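Local atomic coordinates of tail spike protein gp49 (Pseudomonas phage LKA1, PDB entry 4RU4), a protein that forms the tailspike of the phage and probably acts as a lyase that cleaves the O-specific polysaccharide of its Pseudomonas host during virus entry. Residues A59-A62 / A63-S66; I134-A137 / S138-L142; A375-G379 / G380-L384; A410-T413 / T414-Q418. All coordinates share one frame; numbering follows the deposited sequence.

Contact 1 of 4, residues A59-A62 / A63-S66; sequences ALQA and AVDS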
ATOM      1  N   ALA B  59     -16.586   9.976 -41.492  1.00 10.79           N
ATOM      2  CA  ALA B  59     -17.669  10.224 -40.538  1.00 12.94           C
ATOM      3  C   ALA B  59     -17.168  10.489 -39.107  1.00 13.03           C
ATOM      4  O   ALA B  59     -17.643  11.410 -38.427  1.00  9.61           O
ATOM      5  CB  ALA B  59     -18.694   9.056 -40.553  1.00  8.97           C
ATOM      6  N   LEU B  60     -16.217   9.678 -38.649  1.00 10.87           N
ATOM      7  CA  LEU B  60     -15.701   9.812 -37.291  1.00 10.26           C
ATOM      8  C   LEU B  60     -14.931  11.098 -37.165  1.00  9.28           C
ATOM      9  O   LEU B  60     -15.092  11.821 -36.194  1.00 10.55           O
ATOM     10  CB  LEU B  60     -14.769   8.656 -36.956  1.00 12.42           C
ATOM     11  CG  LEU B  60     -15.423   7.438 -36.333  1.00 21.51           C
ATOM     12  CD1 LEU B  60     -14.455   6.266 -36.434  1.00 22.99           C
ATOM     13  CD2 LEU B  60     -15.761   7.754 -34.881  1.00 23.03           C
ATOM     14  N   GLN B  61     -14.100  11.394 -38.161  1.00  8.63           N
ATOM     15  CA  GLN B  61     -13.341  12.653 -38.139  1.00  8.61           C
ATOM     16  C   GLN B  61     -14.271  13.857 -38.148  1.00  8.71           C
ATOM     17  O   GLN B  61     -14.033  14.838 -37.423  1.00 11.71           O
ATOM     18  CB  GLN B  61     -12.323  12.748 -39.297  1.00  8.59           C
ATOM     19  CG  GLN B  61     -11.431  13.990 -39.198  1.00  8.56           C
ATOM     20  CD  GLN B  61     -10.521  13.936 -37.968  1.00 12.23           C
ATOM     21  OE1 GLN B  61      -9.667  13.055 -37.854  1.00 11.75           O
ATOM     22  NE2 GLN B  61     -10.723  14.861 -37.036  1.00  9.15           N
ATOM     23  N   ALA B  62     -15.323  13.790 -38.962  1.00  8.81           N
ATOM     24  CA  ALA B  62     -16.295  14.898 -39.036  1.00 10.80           C
ATOM     25  C   ALA B  62     -17.041  15.070 -37.714  1.00 13.60           C
ATOM     26  O   ALA B  62     -17.339  16.209 -37.282  1.00 13.28           O
ATOM     27  CB  ALA B  62     -17.292  14.695 -40.195  1.00  9.67           C
ATOM     28  N   ALA B  63     -17.337  13.950 -37.062  1.00 10.99           N
ATOM     29  CA  ALA B  63     -17.996  14.007 -35.758  1.00 11.47           C
ATOM     30  C   ALA B  63     -17.101  14.705 -34.733  1.00 12.79           C
ATOM     31  O   ALA B  63     -17.554  15.588 -33.990  1.00 12.82           O
ATOM     32  CB  ALA B  63     -18.371  12.591 -35.266  1.00  9.53           C
ATOM     33  N   VAL B  64     -15.837  14.288 -34.677  1.00 11.79           N
ATOM     34  CA  VAL B  64     -14.862  14.956 -33.824  1.00 10.17           C
ATOM     35  C   VAL B  64     -14.792  16.439 -34.168  1.00 13.39           C
ATOM     36  O   VAL B  64     -14.796  17.286 -33.280  1.00 13.77           O
ATOM     37  CB  VAL B  64     -13.466  14.308 -33.942  1.00  9.22           C
ATOM     38  CG1 VAL B  64     -12.395  15.198 -33.334  1.00 11.77           C
ATOM     39  CG2 VAL B  64     -13.474  12.920 -33.271  1.00  8.69           C
ATOM     40  N   ASP B  65     -14.735  16.747 -35.465  1.00  8.74           N
ATOM     41  CA  ASP B  65     -14.599  18.122 -35.925  1.00 14.02           C
ATOM     42  C   ASP B  65     -15.776  19.000 -35.530  1.00 13.66           C
ATOM     43  O   ASP B  65     -15.660  20.220 -35.492  1.00 13.67           O
ATOM     44  CB  ASP B  65     -14.435  18.169 -37.448  1.00 12.48           C
ATOM     45  CG  ASP B  65     -13.032  17.736 -37.901  1.00 14.64           C
ATOM     46  OD1 ASP B  65     -12.165  17.539 -37.037  1.00 13.15           O
ATOM     47  OD2 ASP B  65     -12.810  17.592 -39.117  1.00 15.60           O
ATOM     48  N   SER B  66     -16.912  18.381 -35.245  1.00 12.40           N
ATOM     49  CA  SER B  66     -18.079  19.142 -34.852  1.00 15.49           C
ATOM     50  C   SER B  66     -17.843  19.905 -33.542  1.00 17.54           C
ATOM     51  O   SER B  66     -18.547  20.877 -33.261  1.00 14.98           O
ATOM     52  CB  SER B  66     -19.304  18.228 -34.708  1.00 15.49           C
ATOM     53  OG  SER B  66     -19.311  17.564 -33.437  1.00 15.34           O
TER

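Contact 2 of 4, residues I134-A137 / S138-L142; sequences IDFA and STPNL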
ATOM      1  N   ILE B 134       7.351  32.777  -8.424  1.00  9.74           N
ATOM      2  CA  ILE B 134       7.991  32.982  -9.704  1.00 11.66           C
ATOM      3  C   ILE B 134       7.778  34.428 -10.139  1.00 12.77           C
ATOM      4  O   ILE B 134       6.638  34.924 -10.137  1.00 12.36           O
ATOM      5  CB  ILE B 134       7.336  32.072 -10.797  1.00 19.68           C
ATOM      6  CG1 ILE B 134       7.355  30.599 -10.384  1.00 16.34           C
ATOM      7  CG2 ILE B 134       8.024  32.263 -12.128  1.00 16.82           C
ATOM      8  CD1 ILE B 134       8.744  30.021 -10.205  1.00 15.25           C
ATOM      9  N   ASP B 135       8.872  35.083 -10.531  1.00 13.71           N
ATOM     10  CA  ASP B 135       8.848  36.474 -10.972  1.00 13.61           C
ATOM     11  C   ASP B 135       9.039  36.594 -12.489  1.00 17.78           C
ATOM     12  O   ASP B 135      10.140  36.364 -13.004  1.00 17.84           O
ATOM     13  CB  ASP B 135       9.954  37.278 -10.264  1.00 21.62           C
ATOM     14  CG  ASP B 135       9.750  37.361  -8.764  1.00 30.80           C
ATOM     15  OD1 ASP B 135       8.579  37.421  -8.316  1.00 29.28           O
ATOM     16  OD2 ASP B 135      10.765  37.359  -8.028  1.00 38.06           O
ATOM     17  N   PHE B 136       7.971  36.978 -13.190  1.00 17.12           N
ATOM     18  CA  PHE B 136       7.993  37.110 -14.636  1.00 11.84           C
ATOM     19  C   PHE B 136       8.492  38.481 -15.056  1.00 14.39           C
ATOM     20  O   PHE B 136       8.255  39.479 -14.364  1.00 16.50           O
ATOM     21  CB  PHE B 136       6.594  36.865 -15.200  1.00 12.83           C
ATOM     22  CG  PHE B 136       6.226  35.405 -15.267  1.00 12.14           C
ATOM     23  CD1 PHE B 136       5.624  34.777 -14.187  1.00 13.14           C
ATOM     24  CD2 PHE B 136       6.492  34.667 -16.404  1.00 12.57           C
ATOM     25  CE1 PHE B 136       5.272  33.423 -14.248  1.00 13.25           C
ATOM     26  CE2 PHE B 136       6.157  33.309 -16.471  1.00 15.72           C
ATOM     27  CZ  PHE B 136       5.556  32.692 -15.368  1.00 13.45           C
ATOM     28  N   ALA B 137       9.189  38.521 -16.189  1.00 16.82           N
ATOM     29  CA  ALA B 137       9.774  39.757 -16.689  1.00 17.90           C
ATOM     30  C   ALA B 137       8.727  40.801 -17.051  1.00 18.62           C
ATOM     31  O   ALA B 137       9.016  41.991 -17.053  1.00 19.68           O
ATOM     32  CB  ALA B 137      10.664  39.472 -17.888  1.00 18.14           C
ATOM     33  N   SER B 138       7.512  40.365 -17.358  1.00 18.03           N
ATOM     34  CA  SER B 138       6.442  41.288 -17.739  1.00 19.03           C
ATOM     35  C   SER B 138       5.117  40.581 -17.496  1.00 20.49           C
ATOM     36  O   SER B 138       5.119  39.404 -17.123  1.00 16.08           O
ATOM     37  CB  SER B 138       6.580  41.711 -19.208  1.00 20.20           C
ATOM     38  OG  SER B 138       6.369  40.619 -20.091  1.00 19.85           O
ATOM     39  N   THR B 139       3.997  41.272 -17.701  1.00 16.98           N
ATOM     40  CA  THR B 139       2.685  40.718 -17.312  1.00 20.08           C
ATOM     41  C   THR B 139       2.366  39.350 -17.935  1.00 20.26           C
ATOM     42  O   THR B 139       2.257  39.256 -19.151  1.00 19.74           O
ATOM     43  CB  THR B 139       1.537  41.664 -17.761  1.00 29.57           C
ATOM     44  OG1 THR B 139       1.727  42.957 -17.187  1.00 28.56           O
ATOM     45  CG2 THR B 139       0.186  41.106 -17.329  1.00 29.09           C
ATOM     46  N   PRO B 140       2.206  38.289 -17.109  1.00 17.50           N
ATOM     47  CA  PRO B 140       1.919  36.968 -17.683  1.00 15.60           C
ATOM     48  C   PRO B 140       0.434  36.709 -17.871  1.00 14.94           C
ATOM     49  O   PRO B 140      -0.363  37.091 -17.012  1.00 16.27           O
ATOM     50  CB  PRO B 140       2.465  36.006 -16.624  1.00 14.97           C
ATOM     51  CG  PRO B 140       2.301  36.747 -15.336  1.00 16.11           C
ATOM     52  CD  PRO B 140       2.533  38.206 -15.675  1.00 16.22           C
ATOM     53  N   ASN B 141       0.069  36.044 -18.966  1.00 12.73           N
ATOM     54  CA  ASN B 141      -1.332  35.713 -19.198  1.00 12.99           C
ATOM     55  C   ASN B 141      -1.713  34.430 -18.447  1.00 15.11           C
ATOM     56  O   ASN B 141      -1.929  33.374 -19.060  1.00 14.30           O
ATOM     57  CB  ASN B 141      -1.638  35.581 -20.696  1.00 16.92           C
ATOM     58  CG  ASN B 141      -3.114  35.360 -20.963  1.00 17.88           C
ATOM     59  OD1 ASN B 141      -3.956  35.868 -20.238  1.00 20.69           O
ATOM     60  ND2 ASN B 141      -3.432  34.553 -21.978  1.00 18.63           N
ATOM     61  N   LEU B 142      -1.785  34.545 -17.117  1.00 14.88           N
ATOM     62  CA  LEU B 142      -2.044  33.408 -16.227  1.00 16.12           C
ATOM     63  C   LEU B 142      -3.073  33.778 -15.156  1.00 15.36           C
ATOM     64  O   LEU B 142      -3.079  34.911 -14.681  1.00 16.61           O
ATOM     65  CB  LEU B 142      -0.741  32.981 -15.541  1.00 12.98           C
ATOM     66  CG  LEU B 142       0.348  32.403 -16.444  1.00  8.09           C
ATOM     67  CD1 LEU B 142       1.633  32.226 -15.659  1.00  8.02           C
ATOM     68  CD2 LEU B 142      -0.119  31.053 -17.011  1.00  7.83           C
TER

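Contact 3 of 4, residues A375-G379 / G380-L384; sequences AEILG and GTFLL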
ATOM      1  N   ALA B 375      19.846   1.644 -14.064  1.00  6.58           N
ATOM      2  CA  ALA B 375      20.554   2.335 -15.145  1.00  6.76           C
ATOM      3  C   ALA B 375      20.408   3.818 -14.890  1.00  6.77           C
ATOM      4  O   ALA B 375      19.433   4.222 -14.253  1.00  8.35           O
ATOM      5  CB  ALA B 375      19.948   1.991 -16.508  1.00  6.80           C
ATOM      6  N   GLU B 376      21.343   4.619 -15.384  1.00  6.93           N
ATOM      7  CA  GLU B 376      21.119   6.057 -15.486  1.00  9.05           C
ATOM      8  C   GLU B 376      20.738   6.647 -14.133  1.00  8.43           C
ATOM      9  O   GLU B 376      19.773   7.433 -14.013  1.00  7.97           O
ATOM     10  CB  GLU B 376      20.049   6.364 -16.570  1.00  7.93           C
ATOM     11  CG  GLU B 376      20.392   5.754 -17.943  1.00  9.88           C
ATOM     12  CD  GLU B 376      19.466   6.202 -19.097  1.00 10.38           C
ATOM     13  OE1 GLU B 376      18.301   6.601 -18.842  1.00  8.46           O
ATOM     14  OE2 GLU B 376      19.893   6.106 -20.277  1.00 12.42           O
ATOM     15  N   ILE B 377      21.494   6.249 -13.107  1.00  6.83           N
ATOM     16  CA  ILE B 377      21.259   6.719 -11.744  1.00  6.72           C
ATOM     17  C   ILE B 377      21.851   8.124 -11.583  1.00  8.83           C
ATOM     18  O   ILE B 377      23.073   8.301 -11.586  1.00  8.47           O
ATOM     19  CB  ILE B 377      21.854   5.739 -10.686  1.00  8.70           C
ATOM     20  CG1 ILE B 377      21.116   4.384 -10.752  1.00  9.08           C
ATOM     21  CG2 ILE B 377      21.780   6.337  -9.284  1.00 10.33           C
ATOM     22  CD1 ILE B 377      19.619   4.452 -10.357  1.00 12.66           C
ATOM     23  N   LEU B 378      20.981   9.124 -11.451  1.00  6.80           N
ATOM     24  CA  LEU B 378      21.433  10.490 -11.191  1.00 11.57           C
ATOM     25  C   LEU B 378      21.898  10.613  -9.727  1.00  8.46           C
ATOM     26  O   LEU B 378      22.903  11.278  -9.405  1.00  8.16           O
ATOM     27  CB  LEU B 378      20.309  11.507 -11.471  1.00  6.87           C
ATOM     28  CG  LEU B 378      20.700  12.982 -11.310  1.00 10.93           C
ATOM     29  CD1 LEU B 378      21.682  13.413 -12.405  1.00 12.36           C
ATOM     30  CD2 LEU B 378      19.476  13.915 -11.304  1.00  9.88           C
ATOM     31  N   GLY B 379      21.165   9.941  -8.850  1.00  9.88           N
ATOM     32  CA  GLY B 379      21.358  10.074  -7.421  1.00  7.78           C
ATOM     33  C   GLY B 379      20.032  10.150  -6.691  1.00 11.30           C
ATOM     34  O   GLY B 379      18.951  10.098  -7.295  1.00  9.25           O
ATOM     35  N   GLY B 380      20.105  10.230  -5.368  1.00 10.37           N
ATOM     36  CA  GLY B 380      18.899  10.243  -4.552  1.00  6.60           C
ATOM     37  C   GLY B 380      18.609   8.879  -3.951  1.00  9.72           C
ATOM     38  O   GLY B 380      19.512   8.092  -3.699  1.00  8.85           O
ATOM     39  N   THR B 381      17.338   8.592  -3.705  1.00  5.92           N
ATOM     40  CA  THR B 381      17.001   7.418  -2.919  1.00  6.70           C
ATOM     41  C   THR B 381      16.208   6.435  -3.764  1.00  8.93           C
ATOM     42  O   THR B 381      15.269   6.821  -4.471  1.00  8.80           O
ATOM     43  CB  THR B 381      16.181   7.866  -1.688  1.00 11.09           C
ATOM     44  OG1 THR B 381      17.002   8.717  -0.879  1.00 11.00           O
ATOM     45  CG2 THR B 381      15.693   6.677  -0.855  1.00 12.76           C
ATOM     46  N   PHE B 382      16.572   5.164  -3.682  1.00  5.69           N
ATOM     47  CA  PHE B 382      15.912   4.142  -4.484  1.00  7.50           C
ATOM     48  C   PHE B 382      15.488   3.025  -3.543  1.00  7.53           C
ATOM     49  O   PHE B 382      16.318   2.469  -2.809  1.00  7.34           O
ATOM     50  CB  PHE B 382      16.872   3.653  -5.567  1.00  6.41           C
ATOM     51  CG  PHE B 382      17.369   4.764  -6.434  1.00  9.61           C
ATOM     52  CD1 PHE B 382      18.484   5.522  -6.056  1.00  6.01           C
ATOM     53  CD2 PHE B 382      16.680   5.112  -7.596  1.00  5.95           C
ATOM     54  CE1 PHE B 382      18.930   6.606  -6.856  1.00  6.96           C
ATOM     55  CE2 PHE B 382      17.124   6.193  -8.395  1.00  6.09           C
ATOM     56  CZ  PHE B 382      18.250   6.919  -8.022  1.00  6.67           C
ATOM     57  N   LEU B 383      14.197   2.716  -3.562  1.00  5.41           N
ATOM     58  CA  LEU B 383      13.570   1.971  -2.478  1.00  6.97           C
ATOM     59  C   LEU B 383      12.808   0.786  -3.031  1.00  5.23           C
ATOM     60  O   LEU B 383      12.075   0.939  -4.016  1.00  5.45           O
ATOM     61  CB  LEU B 383      12.600   2.893  -1.724  1.00  9.05           C
ATOM     62  CG  LEU B 383      11.705   2.312  -0.620  1.00 12.97           C
ATOM     63  CD1 LEU B 383      12.546   1.649   0.485  1.00 13.93           C
ATOM     64  CD2 LEU B 383      10.817   3.389  -0.007  1.00 15.43           C
ATOM     65  N   LEU B 384      13.005  -0.387  -2.423  1.00  5.19           N
ATOM     66  CA  LEU B 384      12.095  -1.528  -2.581  1.00  5.42           C
ATOM     67  C   LEU B 384      11.423  -1.693  -1.227  1.00  6.53           C
ATOM     68  O   LEU B 384      12.021  -2.207  -0.277  1.00  6.88           O
ATOM     69  CB  LEU B 384      12.846  -2.825  -2.954  1.00  7.66           C
ATOM     70  CG  LEU B 384      13.588  -2.825  -4.279  1.00 11.74           C
ATOM     71  CD1 LEU B 384      14.205  -4.193  -4.557  1.00 15.04           C
ATOM     72  CD2 LEU B 384      12.646  -2.427  -5.410  1.00 15.37           C
TER

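Contact 4 of 4, residues A410-T413 / T414-Q418; sequences AVLT and TNTTQ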
ATOM      1  N   ALA B 410      27.213   0.392 -17.121  1.00  7.60           N
ATOM      2  CA  ALA B 410      27.729   1.678 -16.602  1.00 11.89           C
ATOM      3  C   ALA B 410      26.618   2.565 -16.028  1.00 10.18           C
ATOM      4  O   ALA B 410      25.981   3.347 -16.753  1.00  9.18           O
ATOM      5  CB  ALA B 410      28.510   2.422 -17.686  1.00 10.38           C
ATOM      6  N   VAL B 411      26.392   2.424 -14.725  1.00  8.43           N
ATOM      7  CA  VAL B 411      25.218   2.954 -14.047  1.00  7.17           C
ATOM      8  C   VAL B 411      25.583   4.025 -13.031  1.00  7.64           C
ATOM      9  O   VAL B 411      24.869   5.025 -12.865  1.00  8.95           O
ATOM     10  CB  VAL B 411      24.494   1.783 -13.311  1.00  8.43           C
ATOM     11  CG1 VAL B 411      23.348   2.295 -12.412  1.00 10.13           C
ATOM     12  CG2 VAL B 411      23.984   0.766 -14.324  1.00  6.99           C
ATOM     13  N   LEU B 412      26.685   3.788 -12.328  1.00  7.21           N
ATOM     14  CA  LEU B 412      27.213   4.715 -11.335  1.00  7.81           C
ATOM     15  C   LEU B 412      28.483   5.332 -11.950  1.00  8.73           C
ATOM     16  O   LEU B 412      29.578   4.757 -11.891  1.00  8.86           O
ATOM     17  CB  LEU B 412      27.493   3.972 -10.013  1.00 10.38           C
ATOM     18  CG  LEU B 412      26.282   3.347  -9.274  1.00  6.90           C
ATOM     19  CD1 LEU B 412      26.688   2.478  -8.026  1.00  6.81           C
ATOM     20  CD2 LEU B 412      25.230   4.388  -8.887  1.00  6.80           C
ATOM     21  N   THR B 413      28.313   6.476 -12.614  1.00  9.27           N
ATOM     22  CA  THR B 413      29.367   6.998 -13.480  1.00  9.17           C
ATOM     23  C   THR B 413      29.571   8.468 -13.184  1.00  9.80           C
ATOM     24  O   THR B 413      28.990   8.991 -12.239  1.00  8.44           O
ATOM     25  CB  THR B 413      28.944   6.861 -14.961  1.00  9.85           C
ATOM     26  OG1 THR B 413      27.838   7.741 -15.213  1.00 10.85           O
ATOM     27  CG2 THR B 413      28.511   5.412 -15.278  1.00 11.19           C
ATOM     28  N   THR B 414      30.327   9.160 -14.035  1.00  8.29           N
ATOM     29  CA  THR B 414      30.495  10.597 -13.853  1.00  9.40           C
ATOM     30  C   THR B 414      29.166  11.356 -13.986  1.00 10.75           C
ATOM     31  O   THR B 414      29.063  12.529 -13.600  1.00 12.22           O
ATOM     32  CB  THR B 414      31.538  11.198 -14.833  1.00 14.65           C
ATOM     33  OG1 THR B 414      31.093  11.015 -16.180  1.00 15.45           O
ATOM     34  CG2 THR B 414      32.897  10.522 -14.660  1.00 15.39           C
ATOM     35  N   ASN B 415      28.144  10.693 -14.518  1.00  9.65           N
ATOM     36  CA  ASN B 415      26.814  11.311 -14.617  1.00  8.53           C
ATOM     37  C   ASN B 415      25.953  11.119 -13.347  1.00  9.59           C
ATOM     38  O   ASN B 415      24.869  11.699 -13.214  1.00 10.03           O
ATOM     39  CB  ASN B 415      26.078  10.790 -15.866  1.00  9.77           C
ATOM     40  CG  ASN B 415      26.680  11.314 -17.156  1.00 12.72           C
ATOM     41  OD1 ASN B 415      26.937  12.518 -17.275  1.00 12.05           O
ATOM     42  ND2 ASN B 415      26.906  10.422 -18.134  1.00  9.41           N
ATOM     43  N   THR B 416      26.438  10.305 -12.419  1.00  7.51           N
ATOM     44  CA  THR B 416      25.790  10.139 -11.101  1.00  7.32           C
ATOM     45  C   THR B 416      26.333  11.226 -10.198  1.00 11.98           C
ATOM     46  O   THR B 416      27.450  11.102  -9.668  1.00 11.85           O
ATOM     47  CB  THR B 416      26.144   8.777 -10.486  1.00  7.24           C
ATOM     48  OG1 THR B 416      25.788   7.728 -11.409  1.00 11.90           O
ATOM     49  CG2 THR B 416      25.390   8.566  -9.151  1.00  7.04           C
ATOM     50  N   THR B 417      25.581  12.315 -10.052  1.00  8.30           N
ATOM     51  CA  THR B 417      26.165  13.513  -9.455  1.00  9.16           C
ATOM     52  C   THR B 417      25.674  13.796  -8.042  1.00 10.88           C
ATOM     53  O   THR B 417      26.141  14.740  -7.421  1.00 11.06           O
ATOM     54  CB  THR B 417      25.878  14.753 -10.336  1.00  9.25           C
ATOM     55  OG1 THR B 417      24.462  14.907 -10.441  1.00 11.09           O
ATOM     56  CG2 THR B 417      26.440  14.552 -11.732  1.00 12.30           C
ATOM     57  N   GLN B 418      24.734  12.998  -7.533  1.00  8.13           N
ATOM     58  CA  GLN B 418      24.195  13.197  -6.203  1.00  8.92           C
ATOM     59  C   GLN B 418      24.351  11.915  -5.363  1.00  9.08           C
ATOM     60  O   GLN B 418      24.348  10.816  -5.908  1.00 11.97           O
ATOM     61  CB  GLN B 418      22.726  13.632  -6.294  1.00 13.79           C
ATOM     62  CG  GLN B 418      22.515  14.952  -7.064  1.00 17.30           C
ATOM     63  CD  GLN B 418      21.024  15.290  -7.280  1.00 21.58           C
ATOM     64  OE1 GLN B 418      20.165  14.893  -6.496  1.00 20.61           O
ATOM     65  NE2 GLN B 418      20.728  16.023  -8.355  1.00 24.10           N
TER
HETATM   66  O   HOH W   1      27.334   7.706 -17.829  1.00 10.44           O

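Contact 1 of 4, residues A59-A62 / A63-S66
Ala59 and Ala63 share one i to i+4 bond of helix 55-65, a short alpha-helix packed against strands 70-72, 75-79 and 82-86 among the first coils of the beta-helix. Ala59 O takes the N-H of Ala63 at 2.9 Å, and the Ala63 methyl CB is 3.5 Å from Leu60 O. One step on, Leu60 O receives Val64 N at 3.0 Å in a nearly straight bond (N-H...O 174°). The isobutyl end of Leu60 turns the other way, onto Ile72, Tyr77, Ile79 and Ile83, an apolar side chain facing the strands.

Gln61 is tied to Asp65 twice. Its carbonyl O accepts from Asp65 N at 2.8 Å, while its side chain, bent at chi2 (65°), carries the amide forward, toward the next turn, where NE2 gives an N-H to Asp65 OD1 at 3.0 Å. Asp65 OD1 lies close to the amide plane of Gln61, whereas NE2 meets the carboxylate from above, 45° out of its plane. NE2 also bonds to Ser84 O, so the amide bridges the helix to strand 82-86, with Val64 CG1 brushing the same nitrogen.

Ala62 O meets Ser66 N in a weak, bent bond of 3.0 Å; Ser66 N also bonds to Ala63 O. That carbonyl therefore accepts from both the N and the OG of the serine, whose hydroxyl bonds to Ala68 N as well: Ser66 OG donates to Ala63 O at 2.7 Å, in the plane of the carbonyl.

Contact 2 of 4, residues I134-A137 / S138-L142
Phe136 and Pro140 meet in a CH-pi contact where the chain leaves strand 133-135 of an Ig-like domain and loops back toward strand 147-151. The loop folds over the aromatic ring and becomes part of the buried core of this domain. At the root of the side chain, Phe136 CB lies 3.5 Å from Ser138 O. Rotation about the first side-chain bond (chi1 -78°) sets the ring opposite its own carbonyl carbon and brings it over the inside of the loop; there Phe136 CG meets Pro140 CB at 4.0 Å. The neighbouring Phe136 CD1 rests on Pro140 CG, also at 4.0 Å. Pro140 CB sits over one face of the ring, 4.2 Å from the centroid of Phe136 and only 14° off its normal, though displaced toward the rim.

Farther out, Phe136 CE1 and CZ share a single methyl, Leu142 CD1, whose side chain comes in at about a right angle. Between the two apolar residues Asn141 forms an inverse gamma turn, with a weak bond of 2.9 Å from Leu142 N to Pro140 O; at either end of this tight bend Pro140 and Leu142 both touch the ring. Val181 and Ile198, from strands 180-183 and 197-202, pack around the phenyl group as well. At the tip, Phe136 CZ touches Leu142 CD1 at 4.0 Å.

Contact 3 of 4, residues A375-G379 / G380-L384
The turn between two consecutive strands of the pectin lyase-like parallel beta-helix, 372-377 and 380-385, is spanned here by Ile377 and Phe382, which reach toward each other from opposite directions. A Gly379-Gly380 pair makes the corner. Both glycines have positive phi, a backbone shape where a side chain would collide with the carbonyl oxygen of the residue before, and the chain passes from one face of the solenoid to the next.

Inside the corner the ethyl branch of Ile377 lies over one face of the Phe382 ring. Ile377 CD1 is 3.9 Å from the centroid of that ring and 23° off its normal, a CH-pi contact shifted toward the rim, so that its nearest ring atom is Phe382 CE2 at 3.6 Å. The second branch is placed differently: while CD1 lies over the face, Ile377 CG2 hangs past the rim on the same side, near CZ and 3.8 Å from Phe382 CE1.

Within the solenoid the ring continues into an aromatic cluster, meeting Phe422 of the following coil at a shallow angle and Trp351 at a steep one. Thr381 CB points away from residues 375-379; its OG1 bonds to Asn421 ND2, and its side chain packs on Arg430 of a second subunit. The glycine corner itself closes down on the tip of the phenyl group, where Gly379 O comes obliquely to within 3.3 Å of Phe382 CZ.

Contact 4 of 4, residues A410-T413 / T414-Q418
Thr416 OG1 is held from two directions: Thr413 N donates to it at 3.1 Å with an N-H...O angle of 153°, and it bonds to Ile377 O on the neighbouring coil. The hydroxyl thereby fastens a type I beta turn, Thr413 to Thr416, in the loop leading to strand 420-425 of the beta-helix. Placed beside its own backbone N (chi1 -56°), OG1 points back across the turn to the Thr413 amide. A second carbonyl oxygen, Val411 O, lies 3.2 Å from Thr416 OG1, at too poor an angle for a bond. The other branch of the threonine faces an apolar neighbour, Thr416 CG2 lying 4.2 Å from Leu412 CD2.

The backbone returns the bond in the opposite sense. Thr416 N gives its hydrogen to Thr413 O at 2.9 Å, approaching from well above the carbonyl plane (55° out of it). Thr413 and Thr416 are thus linked by two reciprocal bonds, one ending on a side chain and one on the main chain.

Thr413 OG1 adds an ST turn to the same corner by accepting the N-H of Asn415 at 3.0 Å. Phe161 touches Thr413, Asn415 and Thr416. A water then bridges the ends of two side chains: it is 2.7 Å from Thr413 OG1 and accepts from Asn415 ND2 at 2.8 Å.

Overall arrangement
The four contacts follow one another along the chain without interleaving. Contact 1, on helix 55-65, lies near the N-terminal end of the elongated spike, its centre about 39 Å from that of the chain; its nearest atoms are about 34 Å or more from contacts 3 and 4. Contact 2 belongs to an Ig-like domain beside the solenoid, its centre about 38 Å from that of contact 1. It does not touch contacts 3 and 4, but Phe161 of the same domain does. Those two share the pectin lyase-like beta-helix, centres about 10 Å apart: loop 410-418 lies against Ile377 and Leu378, just ahead of the glycine pair, with a probable hydrogen bond of 3.1 Å from Gln418 N to Leu378 O.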